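Local coordinates for protein peptidase M42 (Thaumarchaeota archaeon SCGC AB-539-E09, PDB 5DS0) that probably acts as a metal-dependent aminopeptidase of the M42 family, assembled from twelve subunits and removing residues from the N-termini of peptides, at residues A64-E69 against V235-I240. Sequence-based numbering, arbitrary orientation.
Sequences AGHTDE and VLEVDI. With CO (cobalt (II) ion), chain T.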
# COMPACT_ATOMS: atom_id res chain seq x y z
N ALA C 64 -39.24 -6.63 31.00
CA ALA C 64 -37.85 -6.61 31.43
C ALA C 64 -37.12 -5.39 30.93
O ALA C 64 -37.26 -5.03 29.76
CB ALA C 64 -37.14 -7.86 30.95
N GLY C 65 -36.36 -4.76 31.81
CA GLY C 65 -35.42 -3.69 31.43
C GLY C 65 -34.15 -3.84 32.25
O GLY C 65 -34.21 -3.94 33.46
N HIS C 66 -33.00 -3.88 31.59
CA HIS C 66 -31.77 -4.17 32.32
C HIS C 66 -31.23 -2.94 33.03
O HIS C 66 -31.23 -1.85 32.46
CB HIS C 66 -30.70 -4.83 31.41
CG HIS C 66 -30.15 -3.94 30.34
ND1 HIS C 66 -29.06 -3.12 30.54
CD2 HIS C 66 -30.50 -3.78 29.04
CE1 HIS C 66 -28.77 -2.48 29.41
NE2 HIS C 66 -29.64 -2.86 28.49
N THR C 67 -30.79 -3.12 34.27
CA THR C 67 -30.29 -2.02 35.07
C THR C 67 -28.78 -1.91 35.05
O THR C 67 -28.23 -0.96 35.60
CB THR C 67 -30.71 -2.15 36.52
OG1 THR C 67 -30.32 -3.45 36.99
CG2 THR C 67 -32.20 -1.98 36.65
N ASP C 68 -28.10 -2.88 34.46
CA ASP C 68 -26.66 -2.74 34.28
C ASP C 68 -26.38 -1.71 33.20
O ASP C 68 -27.16 -1.55 32.26
CB ASP C 68 -25.95 -4.07 34.01
CG ASP C 68 -26.32 -4.69 32.68
OD1 ASP C 68 -27.52 -4.75 32.36
OD2 ASP C 68 -25.41 -5.17 31.98
N GLU C 69 -25.27 -1.00 33.37
CA GLU C 69 -24.81 -0.02 32.40
C GLU C 69 -23.43 -0.43 31.92
O GLU C 69 -22.68 -1.13 32.60
CB GLU C 69 -24.72 1.37 33.03
CG GLU C 69 -23.81 1.43 34.26
CD GLU C 69 -23.71 2.80 34.89
OE1 GLU C 69 -23.41 3.77 34.15
OE2 GLU C 69 -23.91 2.89 36.13
N VAL C 235 -40.13 -6.69 26.25
CA VAL C 235 -38.83 -6.21 26.64
C VAL C 235 -38.72 -4.74 26.31
O VAL C 235 -39.05 -4.32 25.20
CB VAL C 235 -37.73 -6.99 25.95
CG1 VAL C 235 -36.38 -6.34 26.19
CG2 VAL C 235 -37.73 -8.41 26.45
N LEU C 236 -38.28 -3.96 27.28
CA LEU C 236 -38.13 -2.51 27.12
C LEU C 236 -36.67 -2.18 27.01
O LEU C 236 -35.88 -2.59 27.84
CB LEU C 236 -38.72 -1.80 28.31
CG LEU C 236 -40.21 -2.09 28.41
CD1 LEU C 236 -40.76 -1.97 29.82
CD2 LEU C 236 -40.95 -1.16 27.48
N GLU C 237 -36.32 -1.48 25.95
CA GLU C 237 -34.93 -1.17 25.66
C GLU C 237 -34.86 0.25 25.11
O GLU C 237 -35.88 0.93 24.98
CB GLU C 237 -34.35 -2.14 24.63
CG GLU C 237 -33.41 -3.22 25.16
CD GLU C 237 -32.07 -2.74 25.75
OE1 GLU C 237 -31.75 -1.54 25.75
OE2 GLU C 237 -31.31 -3.62 26.18
N VAL C 238 -33.65 0.68 24.79
CA VAL C 238 -33.45 1.90 24.06
C VAL C 238 -33.25 1.54 22.59
O VAL C 238 -32.94 0.42 22.26
CB VAL C 238 -32.23 2.67 24.58
CG1 VAL C 238 -32.48 3.15 25.99
CG2 VAL C 238 -30.98 1.81 24.52
N ASP C 239 -33.47 2.52 21.73
CA ASP C 239 -33.23 2.38 20.30
C ASP C 239 -32.20 3.42 19.96
O ASP C 239 -32.22 4.53 20.53
CB ASP C 239 -34.52 2.65 19.52
CG ASP C 239 -34.76 1.64 18.40
OD1 ASP C 239 -33.78 1.25 17.71
OD2 ASP C 239 -35.95 1.26 18.20
N ILE C 240 -31.28 3.09 19.07
CA ILE C 240 -30.33 4.07 18.61
C ILE C 240 -31.11 5.04 17.75
O ILE C 240 -31.73 4.63 16.77
CB ILE C 240 -29.19 3.44 17.79
CG1 ILE C 240 -28.33 2.50 18.65
CG2 ILE C 240 -28.31 4.53 17.21
CD1 ILE C 240 -28.55 1.02 18.39
CO CO T . -29.53 -2.34 26.47
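H66 carries its ring between its own backbone N and carbonyl carbon (chi1 68°), and the side chain of E237 bends at chi2 (-66°); both groups thereby reach one cobalt ion. This is half of the two-metal centre of an M42 aminopeptidase, set between two neighbouring parallel strands, 60-66 and 232-240, of the central mixed sheet. A64 pairs with V235, and L236 N donates a nearly straight hydrogen bond of 2.9 Å to A64 O. Beyond G65 and L236 the strands part, and the metal bridges them instead. H66 NE2 binds cobalt at 2.1 Å. E237 chelates it with both oxygens, OE2 at 2.2 Å and OE1 at 2.5 Å. E237 OE2 also sits at the edge of the imidazole, 3.0 Å from H66 NE2, because both atoms are ligands of the same ion. The ring and carboxylate planes are 55° apart. D180 also binds this cobalt and is a ligand of the second, together with E215 and H325. Second-shell hydrogen bonds help to orient both ligands. V238 N donates to the anti lone pair of E237 OE1, and H66 ND1 donates to D68 O at 3.0 Å, close to the ring plane, with a weak second bond to D68 OD1.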